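Local coordinates for protein (hdlp (histone deacetylase-like protein)) (Aquifex aeolicus, PDB 1C3P) that probably works as a zinc-dependent deacetylase of the histone deacetylase family, within the arginase-like alpha/beta fold, at residues T107-V111 against I144-G150; F159-I165 against F246-L252; F179-D183 against E207-G213; F231-E236 against K277-V282. All blocks are in the same frame, centred on the assembly; numbering follows the deposited sequence.

Contact 1: T107-V111 against I144-G150; sequences TGSTV and INNPAVG. Unlike the reference sequence in segment 144-150: Asn146 (reference Asp).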
# COMPACT_ATOMS: atom_id res chain seq x y z
N THR A 107 1.86 11.47 -2.68
CA THR A 107 1.76 11.28 -4.13
C THR A 107 3.00 11.80 -4.86
O THR A 107 3.49 11.17 -5.80
CB THR A 107 0.48 11.95 -4.65
OG1 THR A 107 -0.64 11.34 -3.98
CG2 THR A 107 0.33 11.82 -6.18
N GLY A 108 3.50 12.94 -4.43
CA GLY A 108 4.71 13.44 -5.05
C GLY A 108 5.81 12.42 -4.80
O GLY A 108 6.69 12.22 -5.64
N SER A 109 5.77 11.76 -3.63
CA SER A 109 6.79 10.76 -3.28
C SER A 109 6.73 9.54 -4.21
O SER A 109 7.74 8.84 -4.43
CB SER A 109 6.62 10.34 -1.81
OG SER A 109 6.85 11.44 -0.95
N THR A 110 5.55 9.26 -4.74
CA THR A 110 5.41 8.15 -5.67
C THR A 110 6.00 8.55 -7.01
O THR A 110 6.62 7.72 -7.67
CB THR A 110 3.94 7.73 -5.82
OG1 THR A 110 3.58 6.98 -4.65
CG2 THR A 110 3.72 6.91 -7.10
N VAL A 111 5.83 9.81 -7.41
CA VAL A 111 6.42 10.25 -8.65
C VAL A 111 7.95 10.21 -8.47
O VAL A 111 8.69 9.79 -9.37
CB VAL A 111 5.96 11.68 -9.06
CG1 VAL A 111 6.72 12.12 -10.30
CG2 VAL A 111 4.46 11.69 -9.35
N ILE A 144 -6.30 10.91 -2.65
CA ILE A 144 -5.58 10.98 -3.91
C ILE A 144 -5.03 9.58 -4.19
O ILE A 144 -4.44 8.96 -3.30
CB ILE A 144 -4.43 11.98 -3.82
CG1 ILE A 144 -4.99 13.37 -3.46
CG2 ILE A 144 -3.61 11.98 -5.11
CD1 ILE A 144 -3.95 14.49 -3.36
N ASN A 145 -5.24 9.08 -5.40
CA ASN A 145 -4.77 7.74 -5.75
C ASN A 145 -3.36 7.83 -6.35
O ASN A 145 -3.21 8.00 -7.57
CB ASN A 145 -5.75 7.12 -6.76
CG ASN A 145 -5.57 5.62 -6.90
OD1 ASN A 145 -4.47 5.14 -7.14
ND2 ASN A 145 -6.66 4.88 -6.73
N ASN A 146 -2.31 7.73 -5.54
CA ASN A 146 -0.96 7.89 -6.11
C ASN A 146 -0.62 6.75 -7.07
O ASN A 146 0.08 6.96 -8.05
CB ASN A 146 0.09 8.09 -5.00
CG ASN A 146 0.22 6.90 -4.10
OD1 ASN A 146 1.14 6.11 -4.25
ND2 ASN A 146 -0.72 6.74 -3.16
N PRO A 147 -1.10 5.52 -6.80
CA PRO A 147 -0.75 4.50 -7.80
C PRO A 147 -1.28 4.89 -9.21
O PRO A 147 -0.58 4.70 -10.22
CB PRO A 147 -1.45 3.25 -7.27
CG PRO A 147 -1.32 3.45 -5.75
CD PRO A 147 -1.82 4.90 -5.66
N ALA A 148 -2.49 5.45 -9.29
CA ALA A 148 -3.06 5.83 -10.60
C ALA A 148 -2.33 7.03 -11.19
O ALA A 148 -2.12 7.09 -12.40
CB ALA A 148 -4.57 6.12 -10.48
N VAL A 149 -1.95 7.98 -10.35
CA VAL A 149 -1.19 9.13 -10.80
C VAL A 149 0.12 8.60 -11.36
O VAL A 149 0.55 8.98 -12.46
CB VAL A 149 -0.90 10.11 -9.65
CG1 VAL A 149 0.14 11.17 -10.06
CG2 VAL A 149 -2.18 10.79 -9.23
N GLY A 150 0.74 7.69 -10.61
CA GLY A 150 2.01 7.13 -11.05
C GLY A 150 1.96 6.35 -12.35
O GLY A 150 2.86 6.46 -13.20

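Contact 2: F159-I165 against F246-L252; sequences FKRILYI and FEPEVYL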
# COMPACT_ATOMS: atom_id res chain seq x y z
N PHE A 159 5.21 4.32 -21.76
CA PHE A 159 5.09 2.91 -21.41
C PHE A 159 3.71 2.42 -21.84
O PHE A 159 2.72 3.11 -21.61
CB PHE A 159 5.30 2.68 -19.92
CG PHE A 159 6.73 2.83 -19.49
CD1 PHE A 159 7.27 4.08 -19.18
CD2 PHE A 159 7.56 1.72 -19.45
CE1 PHE A 159 8.63 4.21 -18.86
CE2 PHE A 159 8.92 1.83 -19.13
CZ PHE A 159 9.45 3.07 -18.83
N LYS A 160 3.66 1.25 -22.47
CA LYS A 160 2.41 0.69 -22.95
C LYS A 160 1.99 -0.63 -22.30
O LYS A 160 0.93 -1.19 -22.62
CB LYS A 160 2.51 0.51 -24.47
CG LYS A 160 2.62 1.83 -25.21
CD LYS A 160 3.12 1.69 -26.65
CE LYS A 160 2.29 0.74 -27.49
NZ LYS A 160 2.45 -0.68 -27.06
N ARG A 161 2.83 -1.13 -21.40
CA ARG A 161 2.52 -2.37 -20.69
C ARG A 161 2.98 -2.20 -19.26
O ARG A 161 4.12 -2.49 -18.91
CB ARG A 161 3.23 -3.58 -21.32
CG ARG A 161 2.77 -3.94 -22.73
CD ARG A 161 3.38 -5.27 -23.18
NE ARG A 161 4.84 -5.26 -23.17
CZ ARG A 161 5.61 -4.64 -24.07
NH1 ARG A 161 5.06 -3.97 -25.07
NH2 ARG A 161 6.93 -4.69 -23.96
N ILE A 162 2.07 -1.73 -18.41
CA ILE A 162 2.41 -1.48 -17.01
C ILE A 162 1.64 -2.43 -16.11
O ILE A 162 0.44 -2.59 -16.25
CB ILE A 162 2.05 -0.03 -16.69
CG1 ILE A 162 2.82 0.88 -17.64
CG2 ILE A 162 2.36 0.28 -15.24
CD1 ILE A 162 2.35 2.30 -17.67
N LEU A 163 2.33 -3.08 -15.17
CA LEU A 163 1.67 -4.01 -14.28
C LEU A 163 1.66 -3.42 -12.89
O LEU A 163 2.65 -2.85 -12.46
CB LEU A 163 2.44 -5.34 -14.26
CG LEU A 163 2.11 -6.37 -13.17
CD1 LEU A 163 0.69 -6.89 -13.37
CD2 LEU A 163 3.11 -7.52 -13.21
N TYR A 164 0.53 -3.52 -12.21
CA TYR A 164 0.41 -3.05 -10.83
C TYR A 164 0.02 -4.26 -9.99
O TYR A 164 -0.94 -4.97 -10.31
CB TYR A 164 -0.66 -1.97 -10.72
CG TYR A 164 -0.89 -1.51 -9.31
CD1 TYR A 164 0.02 -0.69 -8.64
CD2 TYR A 164 -2.03 -1.91 -8.63
CE1 TYR A 164 -0.24 -0.28 -7.31
CE2 TYR A 164 -2.29 -1.53 -7.35
CZ TYR A 164 -1.41 -0.71 -6.69
OH TYR A 164 -1.77 -0.34 -5.41
N ILE A 165 0.76 -4.51 -8.91
CA ILE A 165 0.48 -5.64 -8.04
C ILE A 165 0.19 -5.07 -6.65
O ILE A 165 0.99 -4.30 -6.11
CB ILE A 165 1.67 -6.60 -7.95
CG1 ILE A 165 2.02 -7.12 -9.35
CG2 ILE A 165 1.35 -7.74 -6.99
CD1 ILE A 165 3.38 -7.82 -9.43
N PHE A 246 0.63 -11.43 -19.68
CA PHE A 246 1.13 -10.06 -19.74
C PHE A 246 2.64 -9.98 -19.51
O PHE A 246 3.15 -10.52 -18.54
CB PHE A 246 0.39 -9.25 -18.65
CG PHE A 246 0.46 -7.76 -18.82
CD1 PHE A 246 -0.27 -7.12 -19.82
CD2 PHE A 246 1.21 -6.98 -17.94
CE1 PHE A 246 -0.26 -5.73 -19.93
CE2 PHE A 246 1.22 -5.59 -18.04
CZ PHE A 246 0.49 -4.96 -19.03
N GLU A 247 3.36 -9.32 -20.43
CA GLU A 247 4.81 -9.13 -20.30
C GLU A 247 5.02 -7.64 -20.01
O GLU A 247 5.14 -6.83 -20.92
CB GLU A 247 5.54 -9.51 -21.59
CG GLU A 247 5.73 -11.01 -21.83
CD GLU A 247 4.44 -11.77 -22.11
OE1 GLU A 247 3.54 -11.78 -21.24
OE2 GLU A 247 4.32 -12.37 -23.20
N PRO A 248 5.12 -7.27 -18.72
CA PRO A 248 5.30 -5.88 -18.31
C PRO A 248 6.58 -5.21 -18.77
O PRO A 248 7.62 -5.86 -18.84
CB PRO A 248 5.27 -5.97 -16.78
CG PRO A 248 4.49 -7.26 -16.52
CD PRO A 248 5.16 -8.14 -17.53
N GLU A 249 6.49 -3.92 -19.09
CA GLU A 249 7.66 -3.13 -19.46
C GLU A 249 8.16 -2.60 -18.13
O GLU A 249 9.34 -2.30 -17.95
CB GLU A 249 7.29 -1.94 -20.35
CG GLU A 249 6.73 -2.31 -21.72
CD GLU A 249 6.43 -1.09 -22.55
OE1 GLU A 249 5.68 -0.21 -22.07
OE2 GLU A 249 6.93 -0.99 -23.70
N VAL A 250 7.22 -2.49 -17.20
CA VAL A 250 7.54 -1.99 -15.88
C VAL A 250 6.39 -2.32 -14.94
O VAL A 250 5.26 -2.44 -15.39
CB VAL A 250 7.75 -0.45 -15.90
CG1 VAL A 250 6.50 0.27 -16.37
CG2 VAL A 250 8.13 0.03 -14.53
N TYR A 251 6.68 -2.50 -13.66
CA TYR A 251 5.63 -2.82 -12.70
C TYR A 251 5.81 -2.05 -11.38
O TYR A 251 6.91 -1.63 -11.03
CB TYR A 251 5.59 -4.33 -12.42
CG TYR A 251 6.59 -4.83 -11.38
CD1 TYR A 251 6.28 -4.82 -10.02
CD2 TYR A 251 7.85 -5.31 -11.76
CE1 TYR A 251 7.18 -5.25 -9.07
CE2 TYR A 251 8.78 -5.76 -10.80
CZ TYR A 251 8.44 -5.72 -9.47
OH TYR A 251 9.33 -6.12 -8.49
N LEU A 252 4.69 -1.84 -10.68
CA LEU A 252 4.69 -1.20 -9.37
C LEU A 252 4.06 -2.21 -8.43
O LEU A 252 3.15 -2.95 -8.81
CB LEU A 252 3.86 0.10 -9.35
CG LEU A 252 4.30 1.19 -10.32
CD1 LEU A 252 3.66 0.93 -11.67
CD2 LEU A 252 3.86 2.54 -9.80
O HOH W 1 8.96 -2.49 -24.90

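Contact 3: F179-D183 against E207-G213; sequences FYDTD and EIGEGKG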
# COMPACT_ATOMS: atom_id res chain seq x y z
N PHE A 179 -8.18 1.66 -14.43
CA PHE A 179 -7.63 0.98 -15.60
C PHE A 179 -8.44 -0.20 -16.07
O PHE A 179 -7.96 -1.03 -16.85
CB PHE A 179 -6.22 0.53 -15.26
CG PHE A 179 -5.37 1.66 -14.80
CD1 PHE A 179 -5.05 1.81 -13.44
CD2 PHE A 179 -4.98 2.65 -15.69
CE1 PHE A 179 -4.36 2.94 -12.99
CE2 PHE A 179 -4.29 3.79 -15.25
CZ PHE A 179 -3.99 3.93 -13.89
N TYR A 180 -9.69 -0.25 -15.62
CA TYR A 180 -10.59 -1.35 -15.94
C TYR A 180 -10.81 -1.51 -17.43
O TYR A 180 -10.97 -2.63 -17.94
CB TYR A 180 -11.93 -1.11 -15.26
CG TYR A 180 -12.64 -2.39 -14.93
CD1 TYR A 180 -13.93 -2.63 -15.38
CD2 TYR A 180 -12.02 -3.35 -14.11
CE1 TYR A 180 -14.59 -3.80 -15.04
CE2 TYR A 180 -12.67 -4.52 -13.76
CZ TYR A 180 -13.96 -4.73 -14.23
OH TYR A 180 -14.62 -5.88 -13.89
N ASP A 181 -10.82 -0.37 -18.12
CA ASP A 181 -11.05 -0.24 -19.55
C ASP A 181 -9.87 -0.41 -20.52
O ASP A 181 -10.06 -0.44 -21.74
CB ASP A 181 -11.73 1.13 -19.77
CG ASP A 181 -11.31 1.81 -21.04
OD1 ASP A 181 -10.10 2.06 -21.21
OD2 ASP A 181 -12.19 2.13 -21.86
N THR A 182 -8.65 -0.52 -20.01
CA THR A 182 -7.51 -0.63 -20.91
C THR A 182 -6.67 -1.88 -20.80
O THR A 182 -6.59 -2.50 -19.74
CB THR A 182 -6.57 0.60 -20.75
OG1 THR A 182 -5.45 0.46 -21.62
CG2 THR A 182 -6.05 0.72 -19.32
N ASP A 183 -6.03 -2.25 -21.89
CA ASP A 183 -5.17 -3.41 -21.92
C ASP A 183 -3.71 -2.97 -21.78
O ASP A 183 -2.79 -3.78 -21.88
CB ASP A 183 -5.38 -4.20 -23.22
CG ASP A 183 -4.95 -3.42 -24.45
OD1 ASP A 183 -5.24 -2.21 -24.52
OD2 ASP A 183 -4.33 -4.02 -25.36
N GLU A 207 -14.55 -9.96 -11.60
CA GLU A 207 -14.27 -8.64 -12.16
C GLU A 207 -12.94 -8.72 -12.90
O GLU A 207 -11.87 -8.58 -12.29
CB GLU A 207 -14.21 -7.59 -11.04
CG GLU A 207 -15.57 -7.33 -10.38
CD GLU A 207 -15.43 -6.90 -8.95
OE1 GLU A 207 -14.50 -6.13 -8.64
OE2 GLU A 207 -16.27 -7.31 -8.13
N ILE A 208 -13.00 -8.95 -14.21
CA ILE A 208 -11.77 -9.09 -14.99
C ILE A 208 -11.57 -8.00 -16.02
O ILE A 208 -10.78 -8.14 -16.94
CB ILE A 208 -11.72 -10.49 -15.68
CG1 ILE A 208 -11.87 -11.60 -14.64
CG2 ILE A 208 -10.39 -10.68 -16.38
CD1 ILE A 208 -11.85 -12.99 -15.21
N GLY A 209 -12.29 -6.89 -15.88
CA GLY A 209 -12.10 -5.82 -16.84
C GLY A 209 -13.29 -5.66 -17.75
O GLY A 209 -14.28 -6.40 -17.63
N GLU A 210 -13.16 -4.74 -18.70
CA GLU A 210 -14.23 -4.40 -19.62
C GLU A 210 -13.63 -3.91 -20.94
O GLU A 210 -12.55 -3.29 -20.96
CB GLU A 210 -15.03 -3.28 -18.95
CG GLU A 210 -16.36 -2.90 -19.52
CD GLU A 210 -17.03 -1.86 -18.63
OE1 GLU A 210 -16.44 -0.77 -18.45
OE2 GLU A 210 -18.14 -2.13 -18.11
N GLY A 211 -14.32 -4.19 -22.04
CA GLY A 211 -13.83 -3.75 -23.34
C GLY A 211 -12.44 -4.25 -23.64
O GLY A 211 -12.15 -5.43 -23.45
N LYS A 212 -11.57 -3.37 -24.12
CA LYS A 212 -10.19 -3.73 -24.44
C LYS A 212 -9.48 -4.29 -23.21
O LYS A 212 -8.60 -5.15 -23.32
CB LYS A 212 -9.43 -2.51 -24.95
CG LYS A 212 -10.00 -1.88 -26.21
CD LYS A 212 -9.95 -2.84 -27.39
CE LYS A 212 -10.52 -2.22 -28.65
NZ LYS A 212 -9.77 -1.01 -29.08
N GLY A 213 -9.89 -3.82 -22.03
CA GLY A 213 -9.27 -4.29 -20.80
C GLY A 213 -9.83 -5.56 -20.20
O GLY A 213 -9.40 -5.97 -19.12
O HOH W 2 -8.54 -4.20 -17.32

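Contact 4: F231-E236 against K277-V282; sequences FLFALE and KAFNIV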
# COMPACT_ATOMS: atom_id res chain seq x y z
N PHE A 231 -1.30 -17.56 1.69
CA PHE A 231 -1.00 -16.30 1.03
C PHE A 231 0.04 -16.52 -0.08
O PHE A 231 -0.17 -16.13 -1.23
CB PHE A 231 -0.47 -15.27 2.04
CG PHE A 231 -0.29 -13.89 1.47
CD1 PHE A 231 -1.40 -13.13 1.09
CD2 PHE A 231 0.97 -13.34 1.32
CE1 PHE A 231 -1.25 -11.85 0.57
CE2 PHE A 231 1.14 -12.05 0.80
CZ PHE A 231 0.02 -11.30 0.42
N LEU A 232 1.16 -17.15 0.25
CA LEU A 232 2.21 -17.38 -0.75
C LEU A 232 1.77 -18.29 -1.88
O LEU A 232 2.18 -18.10 -3.02
CB LEU A 232 3.47 -17.91 -0.08
CG LEU A 232 4.06 -16.94 0.95
CD1 LEU A 232 5.17 -17.66 1.72
CD2 LEU A 232 4.59 -15.67 0.30
N PHE A 233 0.95 -19.29 -1.58
CA PHE A 233 0.42 -20.17 -2.62
C PHE A 233 -0.35 -19.32 -3.62
O PHE A 233 -0.14 -19.41 -4.84
CB PHE A 233 -0.57 -21.17 -2.00
CG PHE A 233 -1.36 -21.96 -3.02
CD1 PHE A 233 -0.85 -23.14 -3.55
CD2 PHE A 233 -2.62 -21.54 -3.40
CE1 PHE A 233 -1.60 -23.91 -4.45
CE2 PHE A 233 -3.39 -22.30 -4.31
CZ PHE A 233 -2.88 -23.48 -4.83
N ALA A 234 -1.25 -18.50 -3.09
CA ALA A 234 -2.08 -17.64 -3.92
C ALA A 234 -1.24 -16.68 -4.76
O ALA A 234 -1.52 -16.44 -5.93
CB ALA A 234 -3.07 -16.84 -3.01
N LEU A 235 -0.21 -16.14 -4.14
CA LEU A 235 0.67 -15.19 -4.82
C LEU A 235 1.41 -15.85 -6.00
O LEU A 235 1.38 -15.34 -7.13
CB LEU A 235 1.71 -14.65 -3.83
CG LEU A 235 2.19 -13.20 -3.93
CD1 LEU A 235 3.66 -13.18 -3.53
CD2 LEU A 235 1.98 -12.63 -5.33
N GLU A 236 2.06 -16.98 -5.74
CA GLU A 236 2.81 -17.68 -6.78
C GLU A 236 1.92 -18.08 -7.96
O GLU A 236 2.30 -17.90 -9.13
CB GLU A 236 3.46 -18.95 -6.21
CG GLU A 236 4.34 -18.69 -5.02
CD GLU A 236 4.80 -19.98 -4.35
OE1 GLU A 236 3.93 -20.76 -3.87
OE2 GLU A 236 6.02 -20.19 -4.30
N LYS A 277 8.90 -12.68 2.23
CA LYS A 277 9.05 -13.63 1.14
C LYS A 277 8.17 -13.30 -0.05
O LYS A 277 8.56 -13.53 -1.20
CB LYS A 277 8.74 -15.06 1.59
CG LYS A 277 9.85 -15.71 2.34
CD LYS A 277 9.73 -17.22 2.25
CE LYS A 277 9.80 -17.68 0.80
NZ LYS A 277 9.73 -19.16 0.69
N ALA A 278 6.99 -12.75 0.22
CA ALA A 278 6.06 -12.39 -0.85
C ALA A 278 6.73 -11.34 -1.75
O ALA A 278 6.71 -11.41 -2.98
CB ALA A 278 4.76 -11.81 -0.25
N PHE A 279 7.34 -10.36 -1.10
CA PHE A 279 8.05 -9.29 -1.79
C PHE A 279 9.14 -9.87 -2.70
O PHE A 279 9.28 -9.48 -3.87
CB PHE A 279 8.68 -8.37 -0.74
CG PHE A 279 9.60 -7.33 -1.31
CD1 PHE A 279 9.10 -6.28 -2.10
CD2 PHE A 279 10.96 -7.37 -1.04
CE1 PHE A 279 9.96 -5.29 -2.59
CE2 PHE A 279 11.82 -6.38 -1.53
CZ PHE A 279 11.32 -5.34 -2.31
N ASN A 280 9.91 -10.81 -2.16
CA ASN A 280 10.98 -11.42 -2.94
C ASN A 280 10.50 -12.34 -4.04
O ASN A 280 11.16 -12.47 -5.07
CB ASN A 280 11.96 -12.14 -2.00
CG ASN A 280 12.74 -11.17 -1.13
OD1 ASN A 280 13.10 -10.08 -1.58
ND2 ASN A 280 13.01 -11.56 0.10
N ILE A 281 9.35 -12.95 -3.84
CA ILE A 281 8.76 -13.81 -4.86
C ILE A 281 8.37 -12.96 -6.08
O ILE A 281 8.52 -13.39 -7.22
CB ILE A 281 7.50 -14.52 -4.35
CG1 ILE A 281 7.88 -15.60 -3.33
CG2 ILE A 281 6.74 -15.13 -5.51
CD1 ILE A 281 6.67 -16.32 -2.74
N VAL A 282 7.86 -11.76 -5.83
CA VAL A 282 7.46 -10.88 -6.93
C VAL A 282 8.70 -10.49 -7.72
O VAL A 282 8.71 -10.52 -8.96
CB VAL A 282 6.74 -9.60 -6.43
CG1 VAL A 282 6.61 -8.61 -7.57
CG2 VAL A 282 5.34 -9.96 -5.92

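Contact 1: T107-V111 against I144-G150
Thr107 and Thr110 of helix 98-118 pack against Asn146 in the first turn of helix 146-156, a buried pairing of two helices in the alpha/beta deacetylase domain. The axes of 107-111 and 146-150 run 37° apart and come within 9.0 Å. Thr107 comes first. Its OG1 sits 3.2 Å from Ile144 CG2, but its polar partner is Ser103 O, one turn back in its own helix. The methyl of the same residue, Thr107 CG2, meets Val149 CG1 at 3.9 Å. Thr110, one turn on, carries the polar link. Thr110 OG1 donates to Asn146 OD1 over 2.6 Å, and it also bonds Asn125 ND2. Asn146, where the reference sequence has Asp, takes another hydrogen bond on OD1 from Gly129 N. A valine at Thr110 would probably leave Asn146 OD1 without the hydroxyl as a donor and Asn125 without its hydroxyl partner. Val111 adds a looser contact, CG2 to Val149 CG1. Asn145 is the N-cap of the second helix, with Ala148 N bonded to its OD1. The Thr110 hydroxyl approaches Asn146 OD1 from above the carbonyl plane, 37° out of it, with a C=O...O angle of 120°.

Contact 2: F159-I165 against F246-L252
Strands 162-166 and 250-254 are parallel neighbours in the central sheet of the deacetylase fold. Ile162 pairs with Val250, Leu163 with Tyr251 and Tyr164 with Leu252. The ladder bonds are Leu163 N to Val250 O, Leu252 N to Leu163 O and Ile165 N to Leu252 O. Side chains alternate between the faces. On one face Ile162 CG1 lies alongside Val250 CG1, and Ile162 CG2 meets Leu252 CD1. On the other, Leu163 CD2 touches Pro248 CG at 3.6 Å and Leu163 CB packs on Tyr251 CB.

Polar grips fix the chain just before the strands. Glu249 OE1 accepts from Lys160 N at 2.5 Å and from Arg161 N at 3.1 Å, both from the same face of the carboxylate. Glu249 N returns a nearly straight bond to Arg161 O, 172° at the hydrogen. The Arg161 chain bends at chi3 (-59°), and NE reaches Glu247 O at 2.8 Å in the guanidinium plane. Glu249 CG lies over one face of that guanidinium. The salt bridge from Arg161 NH2 to Glu249 OE2 is long, 3.7 Å. That oxygen is well off the guanidinium plane, so the attraction is between charges alone. A water joins the same two atoms. The Phe246 ring turns its edge to Ile162 N and Leu163 N.

Helix 146-156 packs on the Ile162 and Tyr164 face, and helix 272-286 on the Leu163 and Tyr251 face. Strand 185-192 flanks strand 162-166 on its other edge through backbone bonds to Ile162 and Tyr164.

Contact 3: F179-D183 against E207-G213
The Tyr180 ring lies flat on Gly209. Gly209 CA sits over the ring centre, 3.4 Å from the centroid and 15° off the normal, a CH-pi contact. Glu210 N lies over the same face, nearer the rim. Glu207 CB approaches the ring obliquely and comes within 3.3 Å of Tyr180 OH. Glu210 CB meets Tyr180 CD1, the two side chains crossing at about a right angle. With chi1 of Tyr180 at -151°, CG points away from its own backbone N and the ring swings across to the glycine.

The loop 179-183 holds a type I beta turn from Phe179 to Thr182. It joins helix 173-179 to strand 185-192 and packs on the loop leading into edge strand 217-222. Glu210 N donates to Tyr180 O at 3.1 Å, from above the carbonyl plane. Gly213 N makes a weak bond to Asp181 O. A water lies 3.0 Å from Tyr180 O and 2.7 Å from Gly213 O. Asp183 CB rests 3.4 Å from Lys212 O. The carboxylate of Glu207 is held in its own loop by Gly203 N and Phe204 N, and by Gln176 NE2.

A serine at Tyr180 would probably strip Gly209 of its aromatic cover and open a gap between the two loops.

The contact rests on one aromatic face over glycine backbone, one ordinary backbone bond, a weak one and a water. Asp183 N is buried here with no partner in the model, so the polar pairing of this surface contact is incomplete.

Contact 4: F231-E236 against K277-V282
Helices 228-245 and 272-286 run almost parallel where segments 231-236 and 277-282 meet. The axes of 231-236 and 277-282 differ by 13° and lie 10.4 Å apart at closest. The nearest backbones are at Leu232 and Ala278, with a CA-CA distance of 6.3 Å, consistent with the small Ala278 side chain. Three residues meet that methyl. Leu235 CD1 comes to 3.7 Å from Ala278 CB. Phe231 CE2 lies 3.8 Å from Ala278 CB, and Leu232 CD2 also touches it. The Phe231 ring offers its edge to this methyl. Phe231 CG is anti to the backbone N (chi1 -173°), which brings the far end of the ring to the neighbouring helix.

Both helices belong to the helical layer on one side of the parallel sheet in this arginase-like fold. They are successive beta-alpha-beta crossovers, the first from strand 217-222 to 250-254 and the second from 250-254 to 290-292, and they pack side by side. Val282 and Phe279 touch strand 250-254.

Further along, Ile281 takes over from Ala278. Its CD1 meets Leu232 CD2 at 3.7 Å, the two side chains crossing at a slant. Ile281 CG2 faces Leu235 CD1 at 4.1 Å. The other branch of Leu235, CD2, looks to Val282 CG2. At the exposed margin the aliphatic part of Glu236 packs across Ile281, with Glu236 CG 4.0 Å from Ile281 CD1.

Contacts 1 and 4 are buried helix pairs whose centres lie on opposite sides of the chain's centre. Contact 4 is held by apolar side chains, while contact 1 adds a polar link. Contact 2 is part of the sheet, with a polar, partly exposed end where the strands begin. Contact 3 is a surface meeting of loops. Contact 2 touches all the others: Tyr164 meets Pro147 of contact 1, Phe246 meets Asp183 of contact 3, and Tyr251 and Ile165 meet Val282 of contact 4. Helix 146-156 leads into strand 162-166, and strand 250-254 follows helix 228-245. Contacts 3 and 4 do not touch.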